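Local coordinates for putative protein-disulfide isomerase (Pseudomonas syringae pv. tomato, PDB 3GN3) that probably acts in thiol-disulfide exchange as a DsbA-family protein related to protein-disulfide isomerases, although its substrates and exact role are unknown, at residues A[5-10]-A[49-54]; A[60-65]-A[110-115]; A[66-71]-A[134-139]; A[71-76]-A[125-130]; A[95-100]-A[117-122]. All blocks are in the same frame, centred on the assembly; numbering follows the deposited sequence.

In the fold
The chain follows the DsbA plan, a thioredoxin-like sheet with a helical insertion. Contact 1 belongs to the sheet, where the N-terminal arm meets strand 48-54 in a buried contact of mixed chemistry, two arginines on one side and Leu9 on the other. Contacts 2, 3 and 4 follow helix 63-73 along its length: the first is buried and apolar, the other two partly buried, contact 3 carrying an arginine and a water, contact 4 small and mostly alanines and leucines. Contacts 2 and 5 share helix 112-123, and contact 5 joins a buried phenylalanine to a polar rim. Leu54 of contact 1 packs on Leu71, shared by contacts 3 and 4. Contacts 2 and 3 also reach the third subunit.

Contact 1: residues A[5-10]-A[49-54]; sequences HSDALS and TVRIRL
Ser10 and Arg51 form an antiparallel, non-hydrogen-bonded pair that starts strand 10-12, the outermost strand, within the chain, of the thioredoxin-like sheet, alongside strand 48-54. Just before it, Leu9 is the centre of an inverse gamma turn, and its carbonyl oxygen accepts from Ile52 N at 3.0 Å. Beside this bond Leu9 CB lies 4.1 Å from Ile52 CB, and Leu9 CD2 reaches Leu54 CD1; Met87 of helix 79-92 touches Leu9, Ile52 and Leu54. The other side of the strand is polar. Arg51 runs extended from CG to NE and gives NE to Ser10 OG at 2.9 Å, the hydroxyl being tilted slightly from the guanidinium plane, while Asp7 CB covers one face of that group. Asp7 OD1 is 4.5 Å from Arg51 NH2 and well out of plane, so any attraction is probably one of charge alone, with no N-H aimed at it. Arg53 folds back at chi2 (-52°), which lays its guanidinium over Arg51 CB; its NH2 forms a salt bridge with Glu19. From the edge of the same guanidinium, Arg53 NH1 donates to Ser6 O at 2.8 Å, approaching from above the carbonyl plane.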
# COMPACT_ATOMS: atom_id res chain seq x y z
N HIS A 5 -1.82 -10.40 -18.66
CA HIS A 5 -1.79 -11.18 -17.42
C HIS A 5 -3.02 -10.90 -16.57
O HIS A 5 -3.55 -11.80 -15.93
CB HIS A 5 -0.56 -10.87 -16.57
CG HIS A 5 0.75 -11.09 -17.26
ND1 HIS A 5 1.29 -12.35 -17.46
CD2 HIS A 5 1.67 -10.21 -17.73
CE1 HIS A 5 2.46 -12.23 -18.05
NE2 HIS A 5 2.72 -10.94 -18.22
N SER A 6 -3.47 -9.64 -16.57
CA SER A 6 -4.55 -9.15 -15.71
C SER A 6 -5.92 -9.84 -15.84
O SER A 6 -6.78 -9.65 -15.00
CB SER A 6 -4.72 -7.64 -15.87
OG SER A 6 -4.83 -7.29 -17.24
N ASP A 7 -6.13 -10.61 -16.90
CA ASP A 7 -7.42 -11.28 -17.04
C ASP A 7 -7.44 -12.73 -17.57
O ASP A 7 -8.44 -13.16 -18.13
CB ASP A 7 -8.44 -10.39 -17.79
CG ASP A 7 -8.02 -10.06 -19.25
OD1 ASP A 7 -8.76 -9.26 -19.88
OD2 ASP A 7 -6.99 -10.57 -19.76
N ALA A 8 -6.37 -13.50 -17.37
CA ALA A 8 -6.43 -14.91 -17.73
C ALA A 8 -7.46 -15.61 -16.84
O ALA A 8 -8.44 -16.20 -17.33
CB ALA A 8 -5.05 -15.60 -17.65
N LEU A 9 -7.25 -15.50 -15.52
CA LEU A 9 -8.04 -16.25 -14.56
C LEU A 9 -9.34 -15.51 -14.28
O LEU A 9 -9.55 -15.01 -13.18
CB LEU A 9 -7.22 -16.47 -13.30
CG LEU A 9 -6.23 -17.64 -13.30
CD1 LEU A 9 -5.68 -17.94 -14.68
CD2 LEU A 9 -5.12 -17.44 -12.29
N SER A 10 -10.20 -15.46 -15.29
CA SER A 10 -11.38 -14.61 -15.27
C SER A 10 -12.63 -15.34 -15.80
O SER A 10 -12.55 -16.06 -16.78
CB SER A 10 -11.10 -13.37 -16.10
OG SER A 10 -12.07 -12.38 -15.87
N THR A 49 -18.05 -10.21 -12.80
CA THR A 49 -16.87 -10.91 -13.27
C THR A 49 -16.08 -11.37 -12.04
O THR A 49 -15.85 -10.60 -11.12
CB THR A 49 -16.02 -10.00 -14.21
OG1 THR A 49 -16.86 -9.52 -15.28
CG2 THR A 49 -14.86 -10.77 -14.82
N VAL A 50 -15.72 -12.65 -12.02
CA VAL A 50 -14.91 -13.21 -10.95
C VAL A 50 -13.49 -13.42 -11.47
O VAL A 50 -13.30 -14.08 -12.47
CB VAL A 50 -15.48 -14.56 -10.47
CG1 VAL A 50 -14.57 -15.21 -9.47
CG2 VAL A 50 -16.88 -14.38 -9.87
N ARG A 51 -12.50 -12.83 -10.80
CA ARG A 51 -11.09 -13.09 -11.14
C ARG A 51 -10.31 -13.62 -9.95
O ARG A 51 -10.43 -13.09 -8.83
CB ARG A 51 -10.39 -11.85 -11.67
CG ARG A 51 -11.15 -11.12 -12.73
CD ARG A 51 -10.25 -10.24 -13.52
NE ARG A 51 -10.82 -9.98 -14.83
CZ ARG A 51 -11.06 -8.77 -15.29
NH1 ARG A 51 -10.78 -7.71 -14.56
NH2 ARG A 51 -11.58 -8.61 -16.49
N ILE A 52 -9.52 -14.65 -10.20
CA ILE A 52 -8.55 -15.15 -9.25
C ILE A 52 -7.18 -14.44 -9.42
O ILE A 52 -6.68 -14.29 -10.55
CB ILE A 52 -8.39 -16.67 -9.39
CG1 ILE A 52 -9.74 -17.35 -9.15
CG2 ILE A 52 -7.30 -17.21 -8.43
CD1 ILE A 52 -9.78 -18.84 -9.50
N ARG A 53 -6.60 -13.99 -8.31
CA ARG A 53 -5.20 -13.55 -8.30
C ARG A 53 -4.48 -14.46 -7.34
O ARG A 53 -5.05 -14.88 -6.33
CB ARG A 53 -5.02 -12.11 -7.85
CG ARG A 53 -6.10 -11.11 -8.22
CD ARG A 53 -6.41 -11.15 -9.68
NE ARG A 53 -6.93 -9.89 -10.20
CZ ARG A 53 -7.06 -9.66 -11.51
NH1 ARG A 53 -6.72 -10.60 -12.36
NH2 ARG A 53 -7.52 -8.49 -11.95
N LEU A 54 -3.23 -14.77 -7.65
CA LEU A 54 -2.48 -15.73 -6.86
C LEU A 54 -1.64 -15.02 -5.80
O LEU A 54 -0.77 -14.19 -6.11
CB LEU A 54 -1.65 -16.62 -7.79
CG LEU A 54 -2.53 -17.37 -8.81
CD1 LEU A 54 -1.68 -18.03 -9.86
CD2 LEU A 54 -3.47 -18.38 -8.14

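Contact 2: residues A[60-65]-A[110-115]; sequences HMFSGV and ATPNDI
Two helix starts meet in the helical domain of this DsbA-like fold, with Phe62, in the N-cap position of helix 63-73, laid against the first turn of helix 112-123. Its ring receives Ile115 squarely in a CH-pi contact: Ile115 CG1 stands 3.6 Å from the centroid of the Phe62 ring and only 2° off the ring normal. Around the rim, Phe62 CZ points at Ala110 O, 3.5 Å away and near the ring plane, and Phe62 CE2 lies 4.1 Å from Pro112 CD. One turn on, Val65 extends the apolar patch. The branching of Ile115 serves both partners: CG1 sits beside the backbone N (chi1 -63°) and goes to the ring, whereas CG2, anti to that N, touches Val65 CG1 at 3.7 Å. The second helix is started by a capping box. Asp114 N donates to Thr111 OG1 at 2.9 Å, and Thr111 N donates to Asp114 OD2, also at 2.9 Å, which satisfies both amides. On the side of this cap the third subunit approaches, its own Thr111 packing on Thr111 and its Ala110 on Pro112, and it bonds to the Asn113 backbone. No hydrogen bond links the two segments. The contact therefore rests mainly on burial of apolar surface and close packing, with a small electrostatic gain probable where the positive ring edge meets the Ala110 carbonyl.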
# COMPACT_ATOMS: atom_id res chain seq x y z
N HIS A 60 4.22 -20.77 3.13
CA HIS A 60 3.85 -21.98 2.39
C HIS A 60 5.00 -22.31 1.40
O HIS A 60 5.02 -21.80 0.28
CB HIS A 60 2.50 -21.77 1.67
CG HIS A 60 1.32 -21.70 2.58
ND1 HIS A 60 0.31 -22.64 2.56
CD2 HIS A 60 1.01 -20.84 3.58
CE1 HIS A 60 -0.57 -22.35 3.50
NE2 HIS A 60 -0.17 -21.27 4.14
N MET A 61 5.95 -23.13 1.84
CA MET A 61 7.29 -23.21 1.19
C MET A 61 7.32 -23.74 -0.26
O MET A 61 8.24 -23.40 -1.03
CB MET A 61 8.32 -23.91 2.09
CG MET A 61 8.79 -23.03 3.29
SD MET A 61 9.89 -23.75 4.56
CE MET A 61 8.99 -25.21 5.12
N PHE A 62 6.32 -24.52 -0.66
CA PHE A 62 6.25 -24.92 -2.06
C PHE A 62 5.33 -24.03 -2.89
O PHE A 62 4.97 -24.38 -4.02
CB PHE A 62 5.90 -26.41 -2.21
CG PHE A 62 7.12 -27.32 -2.30
CD1 PHE A 62 7.27 -28.38 -1.42
CD2 PHE A 62 8.10 -27.10 -3.25
CE1 PHE A 62 8.40 -29.22 -1.49
CE2 PHE A 62 9.24 -27.92 -3.34
CZ PHE A 62 9.39 -28.99 -2.45
N SER A 63 4.98 -22.86 -2.37
CA SER A 63 4.02 -22.00 -3.05
C SER A 63 4.53 -21.54 -4.41
O SER A 63 3.77 -21.53 -5.39
CB SER A 63 3.67 -20.79 -2.18
OG SER A 63 2.77 -19.92 -2.85
N GLY A 64 5.79 -21.13 -4.46
CA GLY A 64 6.39 -20.66 -5.72
C GLY A 64 6.36 -21.69 -6.84
O GLY A 64 6.08 -21.34 -8.00
N VAL A 65 6.64 -22.94 -6.50
CA VAL A 65 6.58 -24.03 -7.47
C VAL A 65 5.13 -24.17 -7.93
O VAL A 65 4.83 -24.12 -9.13
CB VAL A 65 7.02 -25.38 -6.84
CG1 VAL A 65 6.84 -26.51 -7.84
CG2 VAL A 65 8.43 -25.30 -6.35
N ALA A 110 10.87 -33.80 -0.58
CA ALA A 110 10.40 -33.73 -1.98
C ALA A 110 11.10 -32.62 -2.74
O ALA A 110 11.60 -31.68 -2.15
CB ALA A 110 8.90 -33.55 -2.05
N THR A 111 11.11 -32.74 -4.06
CA THR A 111 11.80 -31.79 -4.91
C THR A 111 10.79 -31.01 -5.73
O THR A 111 9.66 -31.46 -5.89
CB THR A 111 12.76 -32.52 -5.89
OG1 THR A 111 12.00 -33.27 -6.86
CG2 THR A 111 13.71 -33.44 -5.13
N PRO A 112 11.19 -29.84 -6.27
CA PRO A 112 10.31 -29.19 -7.22
C PRO A 112 9.75 -30.16 -8.26
O PRO A 112 8.56 -30.10 -8.57
CB PRO A 112 11.22 -28.15 -7.86
CG PRO A 112 12.07 -27.75 -6.74
CD PRO A 112 12.31 -28.96 -5.90
N ASN A 113 10.58 -31.08 -8.77
CA ASN A 113 10.13 -32.06 -9.75
C ASN A 113 9.12 -33.06 -9.19
O ASN A 113 8.20 -33.44 -9.91
CB ASN A 113 11.30 -32.76 -10.42
CG ASN A 113 11.82 -32.01 -11.63
OD1 ASN A 113 13.01 -32.08 -11.95
ND2 ASN A 113 10.95 -31.27 -12.30
N ASP A 114 9.28 -33.46 -7.93
CA ASP A 114 8.27 -34.29 -7.25
C ASP A 114 6.88 -33.62 -7.21
O ASP A 114 5.87 -34.23 -7.58
CB ASP A 114 8.71 -34.67 -5.85
CG ASP A 114 9.91 -35.58 -5.84
OD1 ASP A 114 10.01 -36.42 -6.76
OD2 ASP A 114 10.76 -35.46 -4.93
N ILE A 115 6.86 -32.35 -6.78
CA ILE A 115 5.66 -31.51 -6.72
C ILE A 115 5.02 -31.36 -8.10
O ILE A 115 3.80 -31.50 -8.24
CB ILE A 115 5.99 -30.12 -6.07
CG1 ILE A 115 6.43 -30.29 -4.61
CG2 ILE A 115 4.83 -29.14 -6.19
CD1 ILE A 115 5.64 -31.30 -3.77

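Contact 3: residues A[66-71]-A[134-139]; sequences IVRCIL and PELEHA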
# COMPACT_ATOMS: atom_id res chain seq x y z
N ILE A 66 4.22 -24.29 -6.95
CA ILE A 66 2.80 -24.50 -7.22
C ILE A 66 2.16 -23.35 -8.00
O ILE A 66 1.44 -23.58 -8.96
CB ILE A 66 2.02 -24.85 -5.93
CG1 ILE A 66 2.53 -26.18 -5.37
CG2 ILE A 66 0.50 -24.88 -6.20
CD1 ILE A 66 2.19 -26.44 -3.91
N VAL A 67 2.45 -22.12 -7.61
CA VAL A 67 1.92 -20.96 -8.34
C VAL A 67 2.40 -20.97 -9.80
O VAL A 67 1.61 -20.71 -10.72
CB VAL A 67 2.25 -19.58 -7.64
CG1 VAL A 67 1.94 -18.39 -8.55
CG2 VAL A 67 1.49 -19.45 -6.33
N ARG A 68 3.70 -21.26 -10.00
CA ARG A 68 4.25 -21.37 -11.35
C ARG A 68 3.50 -22.45 -12.18
O ARG A 68 3.14 -22.21 -13.34
CB ARG A 68 5.77 -21.62 -11.32
CG ARG A 68 6.49 -21.34 -12.65
CD ARG A 68 8.01 -21.55 -12.56
NE ARG A 68 8.64 -21.56 -13.88
CZ ARG A 68 9.00 -20.48 -14.57
NH1 ARG A 68 8.82 -19.27 -14.06
NH2 ARG A 68 9.54 -20.60 -15.78
N CYS A 69 3.24 -23.62 -11.58
CA CYS A 69 2.43 -24.65 -12.22
C CYS A 69 1.07 -24.15 -12.67
O CYS A 69 0.60 -24.51 -13.78
CB CYS A 69 2.19 -25.80 -11.28
SG CYS A 69 3.69 -26.74 -11.00
N ILE A 70 0.41 -23.36 -11.81
CA ILE A 70 -0.91 -22.87 -12.13
C ILE A 70 -0.82 -21.98 -13.35
O ILE A 70 -1.60 -22.11 -14.30
CB ILE A 70 -1.58 -22.14 -10.94
CG1 ILE A 70 -1.87 -23.13 -9.82
CG2 ILE A 70 -2.85 -21.41 -11.38
CD1 ILE A 70 -1.87 -22.49 -8.45
N LEU A 71 0.15 -21.08 -13.34
CA LEU A 71 0.30 -20.14 -14.43
C LEU A 71 0.83 -20.84 -15.69
O LEU A 71 0.53 -20.40 -16.81
CB LEU A 71 1.15 -18.95 -14.00
CG LEU A 71 0.37 -18.03 -13.06
CD1 LEU A 71 1.28 -17.03 -12.31
CD2 LEU A 71 -0.75 -17.32 -13.81
N PRO A 134 10.73 -19.79 -19.98
CA PRO A 134 11.32 -18.73 -19.15
C PRO A 134 10.50 -17.45 -19.14
O PRO A 134 10.67 -16.63 -18.24
CB PRO A 134 12.71 -18.52 -19.76
CG PRO A 134 12.59 -18.95 -21.17
CD PRO A 134 11.49 -19.99 -21.23
N GLU A 135 9.59 -17.29 -20.11
CA GLU A 135 8.71 -16.12 -20.12
C GLU A 135 7.67 -16.12 -18.97
O GLU A 135 7.06 -15.09 -18.68
CB GLU A 135 8.01 -15.99 -21.47
CG GLU A 135 8.94 -15.56 -22.60
CD GLU A 135 9.67 -14.24 -22.29
OE1 GLU A 135 8.99 -13.18 -22.26
OE2 GLU A 135 10.91 -14.27 -22.07
N LEU A 136 7.52 -17.26 -18.31
CA LEU A 136 6.49 -17.49 -17.30
C LEU A 136 6.73 -16.75 -15.97
O LEU A 136 5.79 -16.55 -15.20
CB LEU A 136 6.37 -18.98 -17.05
CG LEU A 136 5.17 -19.62 -16.35
CD1 LEU A 136 3.90 -19.40 -17.13
CD2 LEU A 136 5.47 -21.10 -16.20
N GLU A 137 7.98 -16.36 -15.71
CA GLU A 137 8.32 -15.54 -14.53
C GLU A 137 7.52 -14.25 -14.50
O GLU A 137 7.21 -13.75 -13.42
CB GLU A 137 9.81 -15.21 -14.50
CG GLU A 137 10.25 -14.23 -15.59
CD GLU A 137 11.59 -13.61 -15.32
OE1 GLU A 137 12.61 -14.33 -15.32
OE2 GLU A 137 11.64 -12.39 -15.12
N HIS A 138 7.19 -13.72 -15.67
CA HIS A 138 6.43 -12.48 -15.77
C HIS A 138 5.00 -12.57 -15.24
O HIS A 138 4.52 -11.62 -14.61
CB HIS A 138 6.49 -11.91 -17.18
CG HIS A 138 7.85 -11.47 -17.58
ND1 HIS A 138 8.69 -12.23 -18.37
CD2 HIS A 138 8.57 -10.37 -17.22
CE1 HIS A 138 9.85 -11.61 -18.51
NE2 HIS A 138 9.80 -10.48 -17.82
N ALA A 139 4.34 -13.70 -15.48
CA ALA A 139 3.00 -13.95 -14.93
C ALA A 139 3.06 -14.02 -13.41
O ALA A 139 2.27 -13.35 -12.74
CB ALA A 139 2.37 -15.23 -15.52
O HOH W 1 10.51 -17.94 -15.97
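Leu71 packs against Leu136 and Ala139, one turn along helix 63-73 from Arg68. Leu136 CD1 lies 4.2 Å from Leu71 CB, and Leu71 CD1 reaches Ala139 CB at 3.8 Å. The same Leu136 methyl, CD1, also makes van der Waals contact with the carbonyl, 3.5 Å from Leu71 O. The other branch of Leu136 serves the arginine, its CD2 lying 3.7 Å from Arg68 CG. Arg68 brings the charge. It leaves its helix with CG anti to the backbone N (chi1 -163°) and stays extended as far as NE; this straight chain carries the guanidinium across Leu136, whose CB stands above one face, toward the rim. NE is taken by Phe131 O, the ring of Phe131 makes a cation-pi contact with the same group, and Ala103 of the third subunit packs on Arg68. Across the segments no direct hydrogen bond forms; a water does the joining. It accepts from Arg68 NH2 at 2.8 Å, donates to Pro134 O at 2.6 Å, and accepts weakly from Glu137 N. Glu137 turns its carboxylate to Lys141, in a salt bridge. The contact thus joins helix 63-73 to residues 134-139, which lead into helix 137-150, with His5 on Ala139 and Leu54 of strand 48-54 packing on Leu71.

Contact 4: residues A[71-76]-A[125-130]; sequences LAAATL and LALAEA
Ala72 and Ala130 bring two helices of the helical domain close together near the C-terminal part of helix 63-73, beside the type I turn Ala73 to Leu76. Small residues let the backbones approach on the buried side: Ala72 CA is 5.4 Å from Ala130 CA, and Ala72 CB meets Ala130 CB at 4.1 Å. Beside them Leu127 reaches in, its CD2 lying 3.9 Å from Ala73 CB, and Val86 of helix 79-92 touches both Leu127 and Ala73. The backbone is also held by Glu120, whose OE1 accepts from both Leu127 N and Ala128 N. On the partly exposed side Leu76 makes broad methyl contacts next to exposed Thr75 and Ala126. With CG beside its backbone N (chi1 -54°), it splits its methyls over the facing segment 125-130: Leu76 CD1 lies 3.9 Å from Leu125 CD2 and 4.0 Å from Leu127 CD2, whereas Leu76 CD2 touches Ala130 CB at 4.1 Å. Ala126 gives this rim little beyond its carbonyl oxygen, and no hydrogen bond crosses. Thr75 turns back on Ala72, giving OG1 and N to the same carbonyl; the bond from Thr75 OG1 to Ala72 O is short, at 2.5 Å. That hydroxyl also faces the other segment, with Thr75 OG1 3.8 Å from Ala130 CB.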
# COMPACT_ATOMS: atom_id res chain seq x y z
N LEU A 71 0.15 -21.08 -13.34
CA LEU A 71 0.30 -20.14 -14.43
C LEU A 71 0.83 -20.84 -15.69
O LEU A 71 0.53 -20.40 -16.81
CB LEU A 71 1.15 -18.95 -14.00
CG LEU A 71 0.37 -18.03 -13.06
CD1 LEU A 71 1.28 -17.03 -12.31
CD2 LEU A 71 -0.75 -17.32 -13.81
N ALA A 72 1.60 -21.91 -15.50
CA ALA A 72 2.01 -22.79 -16.60
C ALA A 72 0.80 -23.43 -17.28
O ALA A 72 0.71 -23.43 -18.50
CB ALA A 72 3.00 -23.88 -16.12
N ALA A 73 -0.12 -23.97 -16.48
CA ALA A 73 -1.38 -24.54 -16.99
C ALA A 73 -2.17 -23.53 -17.83
O ALA A 73 -2.74 -23.89 -18.84
CB ALA A 73 -2.23 -25.07 -15.86
N ALA A 74 -2.18 -22.27 -17.41
CA ALA A 74 -2.93 -21.25 -18.13
C ALA A 74 -2.40 -21.03 -19.53
O ALA A 74 -3.04 -20.32 -20.29
CB ALA A 74 -2.96 -19.94 -17.37
N THR A 75 -1.22 -21.59 -19.85
CA THR A 75 -0.60 -21.43 -21.18
C THR A 75 -0.92 -22.58 -22.14
O THR A 75 -0.78 -22.40 -23.34
CB THR A 75 0.96 -21.22 -21.17
OG1 THR A 75 1.62 -22.39 -20.64
CG2 THR A 75 1.36 -19.96 -20.37
N LEU A 76 -1.30 -23.74 -21.60
CA LEU A 76 -1.85 -24.86 -22.38
C LEU A 76 -3.11 -24.46 -23.18
O LEU A 76 -3.66 -23.37 -23.00
CB LEU A 76 -2.21 -25.99 -21.43
CG LEU A 76 -1.10 -26.46 -20.49
CD1 LEU A 76 -1.56 -27.64 -19.62
CD2 LEU A 76 0.15 -26.82 -21.29
N LEU A 125 -2.72 -33.34 -16.24
CA LEU A 125 -2.15 -32.43 -17.25
C LEU A 125 -0.63 -32.56 -17.30
O LEU A 125 0.02 -32.90 -16.30
CB LEU A 125 -2.52 -30.98 -16.95
CG LEU A 125 -3.93 -30.46 -17.20
CD1 LEU A 125 -4.10 -29.09 -16.52
CD2 LEU A 125 -4.23 -30.37 -18.68
N ALA A 126 -0.06 -32.30 -18.47
CA ALA A 126 1.38 -32.34 -18.66
C ALA A 126 1.87 -30.90 -18.49
O ALA A 126 1.48 -30.00 -19.24
CB ALA A 126 1.71 -32.88 -20.04
N LEU A 127 2.72 -30.68 -17.48
CA LEU A 127 3.07 -29.31 -17.08
C LEU A 127 4.55 -28.96 -17.21
O LEU A 127 4.88 -27.81 -17.53
CB LEU A 127 2.60 -29.04 -15.66
CG LEU A 127 1.09 -29.10 -15.44
CD1 LEU A 127 0.79 -29.16 -13.95
CD2 LEU A 127 0.37 -27.93 -16.12
N ALA A 128 5.41 -29.96 -16.96
CA ALA A 128 6.87 -29.79 -16.95
C ALA A 128 7.36 -28.91 -18.08
O ALA A 128 8.04 -27.91 -17.84
CB ALA A 128 7.59 -31.14 -16.97
N GLU A 129 7.02 -29.25 -19.32
CA GLU A 129 7.53 -28.45 -20.42
C GLU A 129 7.12 -27.00 -20.27
O GLU A 129 7.98 -26.12 -20.27
CB GLU A 129 7.10 -29.00 -21.77
CG GLU A 129 7.80 -28.25 -22.90
CD GLU A 129 7.40 -28.73 -24.28
OE1 GLU A 129 7.16 -29.96 -24.45
OE2 GLU A 129 7.34 -27.87 -25.20
N ALA A 130 5.81 -26.76 -20.11
CA ALA A 130 5.27 -25.41 -19.96
C ALA A 130 5.87 -24.67 -18.76
O ALA A 130 6.10 -23.46 -18.83
CB ALA A 130 3.75 -25.46 -19.86

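Contact 5: residues A[95-100]-A[117-122]; sequences EEFEFE and ARIERY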
# COMPACT_ATOMS: atom_id res chain seq x y z
N GLU A 95 -3.24 -30.81 1.89
CA GLU A 95 -2.28 -31.22 2.87
C GLU A 95 -1.01 -31.79 2.26
O GLU A 95 0.08 -31.58 2.78
CB GLU A 95 -2.93 -32.21 3.79
CG GLU A 95 -2.22 -32.33 5.08
CD GLU A 95 -3.10 -32.96 6.12
OE1 GLU A 95 -3.46 -32.23 7.07
OE2 GLU A 95 -3.45 -34.16 5.96
N GLU A 96 -1.14 -32.51 1.15
CA GLU A 96 0.00 -33.15 0.50
C GLU A 96 0.94 -32.16 -0.19
O GLU A 96 2.01 -32.54 -0.65
CB GLU A 96 -0.48 -34.12 -0.56
CG GLU A 96 -1.05 -35.43 -0.05
CD GLU A 96 -1.84 -36.11 -1.16
OE1 GLU A 96 -1.23 -36.45 -2.21
OE2 GLU A 96 -3.08 -36.27 -0.99
N PHE A 97 0.51 -30.92 -0.32
CA PHE A 97 1.34 -29.90 -0.95
C PHE A 97 1.74 -28.84 0.08
O PHE A 97 2.05 -27.70 -0.28
CB PHE A 97 0.59 -29.27 -2.11
CG PHE A 97 0.35 -30.19 -3.27
CD1 PHE A 97 1.37 -30.45 -4.19
CD2 PHE A 97 -0.91 -30.76 -3.46
CE1 PHE A 97 1.14 -31.29 -5.28
CE2 PHE A 97 -1.16 -31.60 -4.55
CZ PHE A 97 -0.12 -31.86 -5.47
N GLU A 98 1.73 -29.19 1.36
CA GLU A 98 2.11 -28.25 2.40
C GLU A 98 3.02 -28.91 3.42
O GLU A 98 3.53 -30.01 3.17
CB GLU A 98 0.88 -27.59 3.03
CG GLU A 98 0.90 -26.04 2.92
CD GLU A 98 2.12 -25.38 3.61
OE1 GLU A 98 3.22 -25.28 3.00
OE2 GLU A 98 1.97 -24.94 4.77
N PHE A 99 3.25 -28.24 4.55
CA PHE A 99 4.20 -28.74 5.54
C PHE A 99 3.56 -28.70 6.92
O PHE A 99 2.90 -27.72 7.25
CB PHE A 99 5.48 -27.89 5.54
CG PHE A 99 6.34 -28.01 4.28
CD1 PHE A 99 7.52 -28.76 4.30
CD2 PHE A 99 5.98 -27.34 3.10
CE1 PHE A 99 8.33 -28.87 3.17
CE2 PHE A 99 6.78 -27.45 1.95
CZ PHE A 99 7.96 -28.23 1.99
N GLU A 100 3.77 -29.74 7.73
CA GLU A 100 3.21 -29.73 9.08
C GLU A 100 3.75 -28.52 9.82
O GLU A 100 4.96 -28.30 9.89
CB GLU A 100 3.50 -31.04 9.83
N ALA A 117 5.34 -33.41 -10.79
CA ALA A 117 4.83 -34.74 -11.14
C ALA A 117 3.49 -35.04 -10.42
O ALA A 117 2.53 -35.50 -11.04
CB ALA A 117 5.88 -35.80 -10.81
N ARG A 118 3.45 -34.72 -9.12
CA ARG A 118 2.28 -34.86 -8.26
C ARG A 118 1.04 -34.09 -8.77
O ARG A 118 -0.07 -34.63 -8.84
CB ARG A 118 2.64 -34.39 -6.85
CG ARG A 118 1.65 -34.79 -5.78
CD ARG A 118 2.26 -35.80 -4.87
NE ARG A 118 2.68 -35.23 -3.58
CZ ARG A 118 3.93 -35.00 -3.22
NH1 ARG A 118 4.93 -35.24 -4.04
NH2 ARG A 118 4.19 -34.50 -2.02
N ILE A 119 1.24 -32.83 -9.15
CA ILE A 119 0.17 -32.03 -9.74
C ILE A 119 -0.24 -32.59 -11.10
O ILE A 119 -1.43 -32.59 -11.47
CB ILE A 119 0.58 -30.55 -9.87
CG1 ILE A 119 0.84 -29.95 -8.48
CG2 ILE A 119 -0.44 -29.76 -10.68
CD1 ILE A 119 1.35 -28.53 -8.51
N GLU A 120 0.74 -33.07 -11.87
CA GLU A 120 0.45 -33.72 -13.15
C GLU A 120 -0.45 -34.93 -12.98
O GLU A 120 -1.47 -35.03 -13.67
CB GLU A 120 1.74 -34.08 -13.87
CG GLU A 120 2.36 -32.90 -14.59
CD GLU A 120 3.73 -33.22 -15.11
OE1 GLU A 120 4.17 -32.54 -16.07
OE2 GLU A 120 4.35 -34.15 -14.55
N ARG A 121 -0.09 -35.82 -12.05
CA ARG A 121 -0.90 -36.99 -11.71
C ARG A 121 -2.36 -36.62 -11.46
O ARG A 121 -3.27 -37.08 -12.18
CB ARG A 121 -0.38 -37.62 -10.42
CG ARG A 121 -0.09 -39.08 -10.52
CD ARG A 121 1.41 -39.26 -10.60
NE ARG A 121 2.01 -38.98 -9.29
CZ ARG A 121 3.31 -38.81 -9.06
NH1 ARG A 121 4.20 -38.89 -10.06
NH2 ARG A 121 3.72 -38.55 -7.83
N TYR A 122 -2.54 -35.76 -10.46
CA TYR A 122 -3.82 -35.40 -9.91
C TYR A 122 -4.69 -34.57 -10.83
O TYR A 122 -5.92 -34.67 -10.78
CB TYR A 122 -3.58 -34.61 -8.63
CG TYR A 122 -3.14 -35.43 -7.45
CD1 TYR A 122 -3.48 -36.78 -7.34
CD2 TYR A 122 -2.43 -34.84 -6.41
CE1 TYR A 122 -3.11 -37.51 -6.24
CE2 TYR A 122 -2.06 -35.56 -5.31
CZ TYR A 122 -2.40 -36.89 -5.23
OH TYR A 122 -2.01 -37.61 -4.14
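Glu96 O accepts from Arg118 NH2 at 3.2 Å, tying the loop after helix 79-92 to helix 112-123 in the helical domain of this DsbA-like fold. The donor lies in the carbonyl plane, but the oxygen is tilted 27° from the guanidinium plane, so the bond is reasonable rather than ideal. The first torsion of Arg118 turns CG anti to the backbone N and sets it against the next residue of the loop, Arg118 CG coming to 3.4 Å from Phe97 CZ; bends at chi2 and chi3 then carry the guanidinium to Glu96 O. The two side chains run past each other in opposite directions, ring and guanidinium planes only 18° apart. Phe97 is buried. Its CE1 meets Ile119 CG1 at 3.5 Å, while deeper in, Ile66 of helix 63-73 and Val90 of helix 79-92 touch both Phe97 and Ile119. On the outer side Tyr122 lies beside it, its ring meeting Phe97 edge to edge, with Tyr122 CD2 3.9 Å from Phe97 CZ; the tyrosine also stacks on His93. The rim is polar. Glu96 extends beyond CG to bring its carboxylate to the tyrosine hydroxyl, and its OE1 stays 4.3 Å from Arg118 NE, where opposite charges probably attract without a salt bridge. Tyr122 OH is placed as donor to Glu96 OE1, but the modelled 2.4 Å is too short to trust; the oxygen lies near the ring plane, and carboxylate and ring stand 79° apart.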